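Local coordinates for protein aminotransferase, classes I and II (Silicibacter pomeroyi DSS-3, PDB 3H14) that probably transfers the amino group of L-aspartate to 2-oxoglutarate, forming oxaloacetate and L-glutamate, with pyridoxal 5'-phosphate as its cofactor, at residues L105-A110 against E221-N226; S127-L132 against P139-T144; A290-M295 against A308-A313; A318-L323 against R328-E333. One frame throughout, in Å; residues are numbered along the deposited sequence.

Interaction 1: L105-A110 against E221-N226; sequences LLAFTA and ECYVIN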
loop_
_atom_site.group_PDB
_atom_site.type_symbol
_atom_site.label_atom_id
_atom_site.label_comp_id
_atom_site.label_asym_id
_atom_site.label_seq_id
_atom_site.Cartn_x
_atom_site.Cartn_y
_atom_site.Cartn_z
ATOM N N LEU A 105 9.330 -6.213 8.471
ATOM C CA LEU A 105 10.528 -6.794 9.050
ATOM C C LEU A 105 10.215 -7.632 10.277
ATOM O O LEU A 105 10.756 -8.725 10.458
ATOM C CB LEU A 105 11.530 -5.690 9.413
ATOM C CG LEU A 105 12.811 -6.133 10.115
ATOM C CD1 LEU A 105 13.566 -7.091 9.207
ATOM C CD2 LEU A 105 13.690 -4.943 10.490
ATOM N N LEU A 106 9.314 -7.144 11.113
ATOM C CA LEU A 106 9.058 -7.788 12.378
ATOM C C LEU A 106 8.204 -9.007 12.135
ATOM O O LEU A 106 8.504 -10.072 12.666
ATOM C CB LEU A 106 8.370 -6.827 13.340
ATOM C CG LEU A 106 9.242 -5.715 13.921
ATOM C CD1 LEU A 106 8.318 -4.783 14.742
ATOM C CD2 LEU A 106 10.391 -6.354 14.765
ATOM N N ALA A 107 7.182 -8.860 11.279
ATOM C CA ALA A 107 6.360 -9.987 10.905
ATOM C C ALA A 107 7.211 -11.092 10.313
ATOM O O ALA A 107 7.107 -12.248 10.722
ATOM C CB ALA A 107 5.284 -9.580 9.972
ATOM N N PHE A 108 8.021 -10.771 9.312
ATOM C CA PHE A 108 8.726 -11.819 8.612
ATOM C C PHE A 108 9.753 -12.481 9.519
ATOM O O PHE A 108 9.980 -13.693 9.402
ATOM C CB PHE A 108 9.436 -11.269 7.363
ATOM C CG PHE A 108 8.510 -10.705 6.328
ATOM C CD1 PHE A 108 7.159 -11.035 6.308
ATOM C CD2 PHE A 108 9.006 -9.885 5.310
ATOM C CE1 PHE A 108 6.330 -10.524 5.340
ATOM C CE2 PHE A 108 8.143 -9.356 4.356
ATOM C CZ PHE A 108 6.815 -9.703 4.383
ATOM N N THR A 109 10.360 -11.698 10.426
ATOM C CA THR A 109 11.352 -12.265 11.353
ATOM C C THR A 109 10.736 -13.246 12.354
ATOM O O THR A 109 11.321 -14.294 12.644
ATOM C CB THR A 109 12.108 -11.153 12.098
ATOM O OG1 THR A 109 12.761 -10.325 11.126
ATOM C CG2 THR A 109 13.140 -11.764 13.085
ATOM N N ALA A 110 9.576 -12.880 12.876
ATOM C CA ALA A 110 8.829 -13.683 13.826
ATOM C C ALA A 110 8.350 -14.980 13.209
ATOM O O ALA A 110 8.321 -16.031 13.852
ATOM C CB ALA A 110 7.625 -12.866 14.365
ATOM N N GLU A 221 -5.634 -15.206 14.818
ATOM C CA GLU A 221 -4.395 -15.880 14.408
ATOM C C GLU A 221 -3.881 -15.336 13.069
ATOM O O GLU A 221 -3.936 -15.982 12.013
ATOM C CB GLU A 221 -4.580 -17.406 14.389
ATOM C CG GLU A 221 -4.998 -18.017 15.742
ATOM C CD GLU A 221 -4.185 -17.529 16.945
ATOM O OE1 GLU A 221 -2.933 -17.639 16.934
ATOM O OE2 GLU A 221 -4.812 -17.031 17.916
ATOM N N CYS A 222 -3.426 -14.096 13.129
ATOM C CA CYS A 222 -2.921 -13.389 11.960
ATOM C C CYS A 222 -2.100 -12.243 12.476
ATOM O O CYS A 222 -2.226 -11.875 13.634
ATOM C CB CYS A 222 -4.061 -12.872 11.063
ATOM S SG CYS A 222 -5.102 -11.618 11.800
ATOM N N TYR A 223 -1.215 -11.738 11.638
ATOM C CA TYR A 223 -0.518 -10.472 11.875
ATOM C C TYR A 223 -1.222 -9.437 11.006
ATOM O O TYR A 223 -1.441 -9.678 9.828
ATOM C CB TYR A 223 0.941 -10.570 11.471
ATOM C CG TYR A 223 1.863 -11.136 12.521
ATOM C CD1 TYR A 223 1.452 -12.199 13.352
ATOM C CD2 TYR A 223 3.136 -10.645 12.678
ATOM C CE1 TYR A 223 2.304 -12.749 14.305
ATOM C CE2 TYR A 223 3.985 -11.170 13.633
ATOM C CZ TYR A 223 3.546 -12.238 14.449
ATOM O OH TYR A 223 4.372 -12.773 15.408
ATOM N N VAL A 224 -1.606 -8.311 11.587
ATOM C CA VAL A 224 -2.149 -7.170 10.808
ATOM C C VAL A 224 -1.060 -6.077 10.780
ATOM O O VAL A 224 -0.439 -5.760 11.842
ATOM C CB VAL A 224 -3.454 -6.636 11.428
ATOM C CG1 VAL A 224 -3.886 -5.295 10.798
ATOM C CG2 VAL A 224 -4.573 -7.626 11.297
ATOM N N ILE A 225 -0.816 -5.532 9.587
ATOM C CA ILE A 225 0.227 -4.507 9.375
ATOM C C ILE A 225 -0.477 -3.216 8.945
ATOM O O ILE A 225 -1.336 -3.241 8.083
ATOM C CB ILE A 225 1.288 -4.935 8.300
ATOM C CG1 ILE A 225 1.856 -6.348 8.576
ATOM C CG2 ILE A 225 2.399 -3.838 8.130
ATOM C CD1 ILE A 225 2.428 -6.574 9.970
ATOM N N ASN A 226 -0.136 -2.104 9.600
ATOM C CA ASN A 226 -0.690 -0.816 9.251
ATOM C C ASN A 226 0.353 0.295 9.404
ATOM O O ASN A 226 1.504 0.075 9.775
ATOM C CB ASN A 226 -1.936 -0.516 10.057
ATOM C CG ASN A 226 -3.051 0.138 9.222
ATOM O OD1 ASN A 226 -2.838 1.144 8.518
ATOM N ND2 ASN A 226 -4.275 -0.404 9.360
#
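Tyr223 carries most of this contact, pressing the CD2, CE2 and OH flank of its side chain against Ala107 and Ala110, two small residues one turn apart on the helix. The methyl of Ala107 comes within 3.6 Å of Tyr223 CD2, and the backbone follows closely, with Ala107 CA 3.7 Å from that same CD2. A turn later, Ala110 CB sits 3.4 Å from Tyr223 OH and 4.1 Å from Tyr223 CE2, so the pair of methyl groups follows the ring from near its base to its hydroxyl, both meeting it obliquely. The tyrosine is sent across the gap by its first torsion, CG lying anti to the carbonyl carbon and beside the backbone N (chi1 -85°). Ile225, two residues further along the same side of the strand, adds a lighter touch, its CD1 lying 4.1 Å from Ala107 CB. Alanines on the helix let the aromatic ring approach the helical backbone itself, while the axes of helix and strand stay 9.8 Å apart and run nearly antiparallel at 160°. The hydroxyl is satisfied beyond the contact by a hydrogen bond with Gln248, and Val252 and Met242 help enclose the ring. With an alanine in place of Tyr223, Ala107 and Ala110 would probably lose the ring that packs on them, and Gln248 would be left without its hydroxyl mate. Helix 100-111 packed on strand 223-227 in this way belongs to the layered alpha/beta domain, built round a seven-stranded mixed sheet, that is characteristic of fold type I pyridoxal-phosphate enzymes.

Interaction 2: S127-L132 against P139-T144; sequences SYRQIL and PVDLPT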
loop_
_atom_site.group_PDB
_atom_site.type_symbol
_atom_site.label_atom_id
_atom_site.label_comp_id
_atom_site.label_asym_id
_atom_site.label_seq_id
_atom_site.Cartn_x
_atom_site.Cartn_y
_atom_site.Cartn_z
ATOM N N SER A 127 7.610 -3.827 -3.039
ATOM C CA SER A 127 8.556 -4.112 -1.988
ATOM C C SER A 127 8.327 -5.447 -1.301
ATOM O O SER A 127 9.238 -5.925 -0.657
ATOM C CB SER A 127 8.566 -2.992 -0.926
ATOM O OG SER A 127 9.210 -1.835 -1.443
ATOM N N TYR A 128 7.147 -6.055 -1.420
ATOM C CA TYR A 128 6.939 -7.346 -0.753
ATOM C C TYR A 128 7.983 -8.349 -1.192
ATOM O O TYR A 128 8.658 -8.941 -0.332
ATOM C CB TYR A 128 5.579 -7.990 -1.054
ATOM C CG TYR A 128 4.311 -7.329 -0.585
ATOM C CD1 TYR A 128 4.259 -6.524 0.535
ATOM C CD2 TYR A 128 3.106 -7.605 -1.252
ATOM C CE1 TYR A 128 3.080 -5.951 0.927
ATOM C CE2 TYR A 128 1.925 -7.052 -0.849
ATOM C CZ TYR A 128 1.907 -6.219 0.236
ATOM O OH TYR A 128 0.703 -5.667 0.609
ATOM N N ARG A 129 8.097 -8.583 -2.507
ATOM C CA ARG A 129 9.053 -9.582 -3.031
ATOM C C ARG A 129 10.489 -9.224 -2.705
ATOM O O ARG A 129 11.271 -10.102 -2.409
ATOM C CB ARG A 129 8.884 -9.885 -4.541
ATOM C CG ARG A 129 9.165 -8.717 -5.469
ATOM C CD ARG A 129 8.932 -9.129 -6.960
ATOM N NE ARG A 129 7.523 -9.382 -7.210
ATOM C CZ ARG A 129 6.649 -8.464 -7.623
ATOM N NH1 ARG A 129 7.034 -7.220 -7.883
ATOM N NH2 ARG A 129 5.373 -8.799 -7.796
ATOM N N GLN A 130 10.813 -7.936 -2.697
ATOM C CA GLN A 130 12.167 -7.506 -2.454
ATOM C C GLN A 130 12.595 -7.662 -0.992
ATOM O O GLN A 130 13.716 -8.090 -0.722
ATOM C CB GLN A 130 12.387 -6.035 -2.898
ATOM C CG GLN A 130 12.041 -5.724 -4.376
ATOM C CD GLN A 130 12.824 -6.536 -5.391
ATOM O OE1 GLN A 130 13.962 -6.941 -5.150
ATOM N NE2 GLN A 130 12.209 -6.776 -6.552
ATOM N N ILE A 131 11.738 -7.249 -0.079
ATOM C CA ILE A 131 11.989 -7.401 1.376
ATOM C C ILE A 131 12.094 -8.876 1.736
ATOM O O ILE A 131 12.982 -9.263 2.471
ATOM C CB ILE A 131 10.898 -6.752 2.229
ATOM C CG1 ILE A 131 10.918 -5.239 2.074
ATOM C CG2 ILE A 131 11.050 -7.121 3.763
ATOM C CD1 ILE A 131 9.688 -4.526 2.731
ATOM N N LEU A 132 11.205 -9.713 1.204
ATOM C CA LEU A 132 11.328 -11.163 1.428
ATOM C C LEU A 132 12.657 -11.741 0.967
ATOM O O LEU A 132 13.361 -12.432 1.713
ATOM C CB LEU A 132 10.153 -11.894 0.802
ATOM C CG LEU A 132 8.821 -11.745 1.542
ATOM C CD1 LEU A 132 7.617 -12.051 0.618
ATOM C CD2 LEU A 132 8.744 -12.647 2.798
ATOM N N PRO A 139 9.959 -15.308 -2.005
ATOM C CA PRO A 139 8.649 -14.832 -2.402
ATOM C C PRO A 139 8.097 -15.720 -3.514
ATOM O O PRO A 139 8.843 -16.179 -4.350
ATOM C CB PRO A 139 8.922 -13.384 -2.849
ATOM C CG PRO A 139 10.364 -13.388 -3.280
ATOM C CD PRO A 139 11.051 -14.466 -2.506
ATOM N N VAL A 140 6.808 -16.028 -3.455
ATOM C CA VAL A 140 6.128 -16.847 -4.454
ATOM C C VAL A 140 4.999 -15.961 -4.998
ATOM O O VAL A 140 3.964 -15.783 -4.371
ATOM C CB VAL A 140 5.603 -18.182 -3.866
ATOM C CG1 VAL A 140 4.892 -19.034 -4.943
ATOM C CG2 VAL A 140 6.766 -19.005 -3.284
ATOM N N ASP A 141 5.216 -15.384 -6.171
ATOM C CA ASP A 141 4.190 -14.551 -6.797
ATOM C C ASP A 141 3.064 -15.444 -7.256
ATOM O O ASP A 141 3.308 -16.492 -7.853
ATOM C CB ASP A 141 4.746 -13.741 -7.983
ATOM C CG ASP A 141 5.489 -12.466 -7.544
ATOM O OD1 ASP A 141 4.925 -11.679 -6.762
ATOM O OD2 ASP A 141 6.615 -12.238 -8.030
ATOM N N LEU A 142 1.847 -15.038 -6.922
ATOM C CA LEU A 142 0.613 -15.686 -7.292
ATOM C C LEU A 142 -0.079 -14.781 -8.321
ATOM O O LEU A 142 -0.653 -13.763 -7.959
ATOM C CB LEU A 142 -0.285 -15.824 -6.075
ATOM C CG LEU A 142 0.367 -16.382 -4.793
ATOM C CD1 LEU A 142 -0.651 -16.402 -3.724
ATOM C CD2 LEU A 142 0.917 -17.783 -5.060
ATOM N N PRO A 143 -0.016 -15.153 -9.600
ATOM C CA PRO A 143 -0.743 -14.371 -10.634
ATOM C C PRO A 143 -2.243 -14.404 -10.410
ATOM O O PRO A 143 -2.873 -15.453 -10.530
ATOM C CB PRO A 143 -0.343 -15.046 -11.954
ATOM C CG PRO A 143 0.875 -15.874 -11.615
ATOM C CD PRO A 143 0.703 -16.299 -10.173
ATOM N N THR A 144 -2.823 -13.264 -10.082
ATOM C CA THR A 144 -4.223 -13.187 -9.815
ATOM C C THR A 144 -4.975 -12.866 -11.104
ATOM O O THR A 144 -4.387 -12.404 -12.077
ATOM C CB THR A 144 -4.482 -12.150 -8.718
ATOM O OG1 THR A 144 -3.985 -10.884 -9.161
ATOM C CG2 THR A 144 -3.715 -12.565 -7.485
#
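The guanidinium of Arg129 is met by the carboxylate of Asp141 at its edge, not over a face, in a side-on salt bridge that uses NE and NH2 with one carboxylate oxygen each. The two residues belong to successive elements of a beta-alpha-beta unit, in which helix 126-134 connects strand 117-122 to its parallel neighbour 138-143. Arg129 NH2 reaches Asp141 OD1 at 3.1 Å within the guanidinium plane, yet NH2 stands above the carboxylate plane; Arg129 NE meets Asp141 OD2, also at 3.1 Å, on its syn lone pair, with that oxygen tilted from the guanidinium plane. A weak third bond runs from Arg129 NE to Asp141 OD1. The fork is therefore twisted rather than coplanar, the two flat groups being turned 58° against each other, and the side chains cross at about a right angle. Arg129 gets there with CG between the backbone N and the carbonyl carbon (chi1 64°) and a further bend at chi3. Further hydrogen bonds go from NH1 to the backbone carbonyl of Asp347 and from NH2 to that of Phe348, so one cation ties the crossover to a distant part of the chain as well as to the strand. Nearer the helix backbone the contact turns apolar, helix and strand axes approaching to 8.5 Å. Arg129 CB lies 3.9 Å from Pro139 CB, and the proline ring brings its CG to 3.5 Å from the backbone Arg129 O. Leu132, sliding past Pro139 in the opposite direction, completes the seam with its CD1 set 3.9 Å from Pro139 CB.

Interaction 3: A290-M295 against A308-A313; sequences ANRKLM and APPDGA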
loop_
_atom_site.group_PDB
_atom_site.type_symbol
_atom_site.label_atom_id
_atom_site.label_comp_id
_atom_site.label_asym_id
_atom_site.label_seq_id
_atom_site.Cartn_x
_atom_site.Cartn_y
_atom_site.Cartn_z
ATOM N N ALA A 290 -13.698 12.984 -4.858
ATOM C CA ALA A 290 -13.913 13.840 -6.021
ATOM C C ALA A 290 -13.002 13.446 -7.182
ATOM O O ALA A 290 -13.438 13.407 -8.339
ATOM C CB ALA A 290 -13.686 15.342 -5.630
ATOM N N ASN A 291 -11.740 13.123 -6.882
ATOM C CA ASN A 291 -10.783 12.753 -7.922
ATOM C C ASN A 291 -11.125 11.431 -8.585
ATOM O O ASN A 291 -10.931 11.290 -9.788
ATOM C CB ASN A 291 -9.373 12.623 -7.353
ATOM C CG ASN A 291 -8.839 13.932 -6.827
ATOM O OD1 ASN A 291 -9.479 14.992 -6.978
ATOM N ND2 ASN A 291 -7.674 13.874 -6.192
ATOM N N ARG A 292 -11.593 10.485 -7.769
ATOM C CA ARG A 292 -11.977 9.124 -8.217
ATOM C C ARG A 292 -13.128 9.232 -9.200
ATOM O O ARG A 292 -13.109 8.615 -10.282
ATOM C CB ARG A 292 -12.385 8.292 -6.992
ATOM C CG ARG A 292 -12.801 6.858 -7.290
ATOM C CD ARG A 292 -12.883 6.060 -6.033
ATOM N NE ARG A 292 -13.453 4.753 -6.247
ATOM C CZ ARG A 292 -14.746 4.464 -6.148
ATOM N NH1 ARG A 292 -15.640 5.411 -5.859
ATOM N NH2 ARG A 292 -15.146 3.210 -6.344
ATOM N N LYS A 293 -14.102 10.055 -8.827
ATOM C CA LYS A 293 -15.262 10.362 -9.676
ATOM C C LYS A 293 -14.774 10.851 -11.047
ATOM O O LYS A 293 -15.204 10.356 -12.068
ATOM C CB LYS A 293 -16.179 11.370 -8.946
ATOM C CG LYS A 293 -17.662 11.550 -9.474
ATOM C CD LYS A 293 -18.439 12.478 -8.562
ATOM C CE LYS A 293 -19.898 12.726 -8.990
ATOM N NZ LYS A 293 -20.878 11.928 -8.159
ATOM N N LEU A 294 -13.863 11.817 -11.060
ATOM C CA LEU A 294 -13.188 12.286 -12.274
ATOM C C LEU A 294 -12.435 11.222 -13.062
ATOM O O LEU A 294 -12.535 11.157 -14.308
ATOM C CB LEU A 294 -12.178 13.379 -11.913
ATOM C CG LEU A 294 -12.294 14.831 -12.394
ATOM C CD1 LEU A 294 -13.743 15.320 -12.662
ATOM C CD2 LEU A 294 -11.586 15.702 -11.390
HETATM N N MSE A 295 -11.641 10.402 -12.376
HETATM C CA MSE A 295 -10.932 9.306 -13.058
HETATM C C MSE A 295 -11.901 8.331 -13.761
HETATM O O MSE A 295 -11.682 7.937 -14.917
HETATM C CB MSE A 295 -10.060 8.516 -12.067
HETATM C CG MSE A 295 -8.924 9.327 -11.417
HETATM SE SE MSE A 295 -7.591 9.946 -12.600
HETATM C CE MSE A 295 -6.392 8.354 -12.628
ATOM N N ALA A 308 -9.065 -2.130 -13.358
ATOM C CA ALA A 308 -9.520 -2.878 -12.180
ATOM C C ALA A 308 -10.436 -1.948 -11.412
ATOM O O ALA A 308 -10.276 -0.741 -11.493
ATOM C CB ALA A 308 -8.345 -3.308 -11.341
ATOM N N PRO A 309 -11.420 -2.494 -10.679
ATOM C CA PRO A 309 -12.348 -1.671 -9.890
ATOM C C PRO A 309 -11.639 -0.959 -8.716
ATOM O O PRO A 309 -11.084 -1.636 -7.839
ATOM C CB PRO A 309 -13.339 -2.691 -9.363
ATOM C CG PRO A 309 -12.616 -3.957 -9.347
ATOM C CD PRO A 309 -11.719 -3.928 -10.548
ATOM N N PRO A 310 -11.587 0.389 -8.737
ATOM C CA PRO A 310 -10.820 1.045 -7.680
ATOM C C PRO A 310 -11.652 1.159 -6.413
ATOM O O PRO A 310 -12.242 2.203 -6.110
ATOM C CB PRO A 310 -10.432 2.387 -8.308
ATOM C CG PRO A 310 -11.609 2.685 -9.266
ATOM C CD PRO A 310 -12.149 1.350 -9.715
ATOM N N ASP A 311 -11.707 0.050 -5.673
ATOM C CA ASP A 311 -12.581 -0.073 -4.524
ATOM C C ASP A 311 -12.144 0.873 -3.385
ATOM O O ASP A 311 -12.985 1.373 -2.625
ATOM C CB ASP A 311 -12.574 -1.504 -3.966
ATOM C CG ASP A 311 -13.101 -2.539 -4.941
ATOM O OD1 ASP A 311 -13.870 -2.193 -5.857
ATOM O OD2 ASP A 311 -12.747 -3.710 -4.745
ATOM N N GLY A 312 -10.836 1.056 -3.259
ATOM C CA GLY A 312 -10.239 1.795 -2.142
ATOM C C GLY A 312 -8.849 2.281 -2.527
ATOM O O GLY A 312 -8.429 2.169 -3.689
ATOM N N ALA A 313 -8.127 2.875 -1.575
ATOM C CA ALA A 313 -6.858 3.565 -1.897
ATOM C C ALA A 313 -7.071 4.677 -2.949
ATOM O O ALA A 313 -8.193 5.171 -3.115
ATOM C CB ALA A 313 -5.786 2.578 -2.379
HETATM O O HOH W 1 -14.755 0.184 -7.184
#
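Arg292 brings the NE edge of its guanidinium to the backbone carbonyl of Pro310. Its chain is extended from CG to NE, and with CG anti to the backbone N (chi1 -180°) it spans the gap between two backbones whose nearest CA atoms, Arg292 and Pro310, are 8.2 Å apart. Arg292 NE gives the main hydrogen bond, 2.8 Å to Pro310 O, approaching nearly along the C=O axis (163°) although the oxygen is tilted 16° from the guanidinium plane. Arg292 NH2 adds a weak second bond to the same Pro310 O at 3.1 Å, so the carbonyl is held between two neighbouring donors. The same nitrogen reaches, weakly, a water lying in the guanidinium plane, and that water donates to Asp311 OD1 at 2.9 Å, linking two opposite charges that do not themselves touch. A direct ionic partner lies elsewhere: Arg292 NH2 forms a salt bridge with Glu209, while Asp311 does so with Arg149. A leucine in place of Arg292 would probably leave Pro310 O without its donors from this helix and Glu209 without its positive mate. The loop side is shaped by Pro310, centre of an inverse gamma turn closed by a weak bond from Asp311 N to Pro309 O, which presents the proline carbonyl to the helix. In fold type I aminotransferases a long helix such as 278-302 joins the large and small domains, and the contact is consistent with that scheme: the helix grips the loop leading into the small-domain strand 315-319.

Interaction 4: A318-L323 against R328-E333; sequences ADVSDL and RAFAAE
Val320, just past the end of strand 315-319, is the first residue of 318-323 to touch Phe330 of the helix. Asp319 before it prepares the turn: its OD1 accepts from the backbone Ser321 N at 3.1 Å, an Asx turn, and from the Ser321 OG hydroxyl at 2.9 Å, so one carboxylate oxygen is gripped twice. Val320 then sets its CG2 4.2 Å from Phe330 CD2. The chain curls on through Ser321 and Asp322, closing with Leu323 N bonded to Val320 O at 2.8 Å, and this brings Leu323 round to the same ring. There Leu323 CD1 lies 3.9 Å from both Phe330 CZ and Phe330 CE2, with its CB close behind. Phe330 extends to meet them because its CG is anti to the backbone N (chi1 -171°), and both aliphatic side chains meet the ring obliquely. Leu357 and Phe378 pack on it too, while Glu333 OE1 stands at its edge. Helix 327-338 thus packs, through Phe330, on the loop that follows strand 315-319, before the chain enters strand 340-344; as those two strands run parallel with antiparallel 356-360 between them, this is a split beta-alpha-beta unit of the smaller sheet.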
loop_
_atom_site.group_PDB
_atom_site.type_symbol
_atom_site.label_atom_id
_atom_site.label_comp_id
_atom_site.label_asym_id
_atom_site.label_seq_id
_atom_site.Cartn_x
_atom_site.Cartn_y
_atom_site.Cartn_z
ATOM N N ALA A 318 -4.655 -0.057 -14.967
ATOM C CA ALA A 318 -5.225 -0.107 -16.327
ATOM C C ALA A 318 -4.482 -1.105 -17.143
ATOM O O ALA A 318 -3.260 -1.136 -17.130
ATOM C CB ALA A 318 -5.121 1.287 -17.037
ATOM N N ASP A 319 -5.236 -1.870 -17.931
ATOM C CA ASP A 319 -4.674 -2.744 -18.933
ATOM C C ASP A 319 -4.523 -1.899 -20.204
ATOM O O ASP A 319 -5.508 -1.436 -20.744
ATOM C CB ASP A 319 -5.625 -3.940 -19.141
ATOM C CG ASP A 319 -5.120 -4.937 -20.169
ATOM O OD1 ASP A 319 -4.258 -4.577 -20.981
ATOM O OD2 ASP A 319 -5.624 -6.102 -20.167
ATOM N N VAL A 320 -3.298 -1.694 -20.660
ATOM C CA VAL A 320 -3.029 -0.780 -21.759
ATOM C C VAL A 320 -2.442 -1.549 -22.954
ATOM O O VAL A 320 -1.810 -0.978 -23.833
ATOM C CB VAL A 320 -2.114 0.404 -21.311
ATOM C CG1 VAL A 320 -2.809 1.225 -20.231
ATOM C CG2 VAL A 320 -0.736 -0.058 -20.859
ATOM N N SER A 321 -2.689 -2.855 -22.992
ATOM C CA SER A 321 -2.129 -3.681 -24.037
ATOM C C SER A 321 -2.667 -3.335 -25.451
ATOM O O SER A 321 -2.055 -3.690 -26.417
ATOM C CB SER A 321 -2.329 -5.175 -23.740
ATOM O OG SER A 321 -3.693 -5.524 -23.628
ATOM N N ASP A 322 -3.793 -2.647 -25.535
ATOM C CA ASP A 322 -4.305 -2.152 -26.823
ATOM C C ASP A 322 -3.532 -0.911 -27.318
ATOM O O ASP A 322 -3.549 -0.589 -28.516
ATOM C CB ASP A 322 -5.814 -1.906 -26.739
ATOM C CG ASP A 322 -6.209 -0.912 -25.679
ATOM O OD1 ASP A 322 -5.648 -0.923 -24.547
ATOM O OD2 ASP A 322 -7.135 -0.138 -25.974
ATOM N N LEU A 323 -2.806 -0.257 -26.404
ATOM C CA LEU A 323 -2.143 1.018 -26.667
ATOM C C LEU A 323 -0.655 0.894 -26.822
ATOM O O LEU A 323 -0.021 1.742 -27.426
ATOM C CB LEU A 323 -2.421 1.967 -25.506
ATOM C CG LEU A 323 -3.857 2.220 -25.112
ATOM C CD1 LEU A 323 -3.868 3.200 -23.963
ATOM C CD2 LEU A 323 -4.675 2.763 -26.304
ATOM N N ARG A 328 6.666 0.649 -20.013
ATOM C CA ARG A 328 7.801 1.461 -19.612
ATOM C C ARG A 328 8.052 2.558 -20.656
ATOM O O ARG A 328 8.163 3.730 -20.331
ATOM C CB ARG A 328 9.037 0.588 -19.463
ATOM C CG ARG A 328 10.225 1.284 -18.865
ATOM C CD ARG A 328 11.350 0.288 -18.679
ATOM N NE ARG A 328 12.425 0.814 -17.846
ATOM C CZ ARG A 328 13.449 0.089 -17.401
ATOM N NH1 ARG A 328 13.570 -1.190 -17.709
ATOM N NH2 ARG A 328 14.368 0.658 -16.650
ATOM N N ALA A 329 8.120 2.155 -21.917
ATOM C CA ALA A 329 8.249 3.119 -23.001
ATOM C C ALA A 329 7.034 4.033 -23.076
ATOM O O ALA A 329 7.157 5.223 -23.379
ATOM C CB ALA A 329 8.506 2.383 -24.386
ATOM N N PHE A 330 5.845 3.482 -22.862
ATOM C CA PHE A 330 4.620 4.244 -22.923
ATOM C C PHE A 330 4.567 5.290 -21.812
ATOM O O PHE A 330 4.124 6.415 -22.054
ATOM C CB PHE A 330 3.412 3.288 -22.835
ATOM C CG PHE A 330 2.069 3.915 -23.101
ATOM C CD1 PHE A 330 1.887 4.872 -24.069
ATOM C CD2 PHE A 330 0.949 3.491 -22.384
ATOM C CE1 PHE A 330 0.636 5.425 -24.299
ATOM C CE2 PHE A 330 -0.297 4.035 -22.634
ATOM C CZ PHE A 330 -0.451 4.998 -23.601
ATOM N N ALA A 331 4.968 4.918 -20.590
ATOM C CA ALA A 331 4.997 5.886 -19.505
ATOM C C ALA A 331 5.987 7.002 -19.865
ATOM O O ALA A 331 5.748 8.172 -19.609
ATOM C CB ALA A 331 5.400 5.207 -18.168
ATOM N N ALA A 332 7.113 6.644 -20.458
ATOM C CA ALA A 332 8.125 7.642 -20.799
ATOM C C ALA A 332 7.571 8.634 -21.831
ATOM O O ALA A 332 7.858 9.836 -21.780
ATOM C CB ALA A 332 9.342 6.967 -21.332
ATOM N N GLU A 333 6.785 8.115 -22.759
ATOM C CA GLU A 333 6.196 8.931 -23.839
ATOM C C GLU A 333 5.107 9.844 -23.264
ATOM O O GLU A 333 4.967 11.014 -23.686
ATOM C CB GLU A 333 5.639 8.006 -24.951
ATOM C CG GLU A 333 4.746 8.689 -25.998
ATOM C CD GLU A 333 3.940 7.731 -26.927
ATOM O OE1 GLU A 333 3.963 6.474 -26.783
ATOM O OE2 GLU A 333 3.251 8.269 -27.821
#

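In the fold
Along the chain, interaction 2 falls between the two halves of interaction 1, while interactions 3 and 4 follow in turn. The first two reach the same seven-stranded sheet, their centres 15 Å apart, and they touch: Phe108 of helix 100-111 packs on Ile131 and Leu132 of helix 126-134, so the two helices are in direct contact beside the sheet they share. The other pair concerns the C-terminal part, with centres 20 Å apart; helix 278-302 and strand 315-319, successive elements, lead from one to the other. Interactions 1 and 4, with centres 35 Å apart, lie on opposite sides of the chain's centre. Interactions 1 and 2 thus belong to the larger sheet and interaction 4 to the smaller, with interaction 3 at the loop leading into the latter.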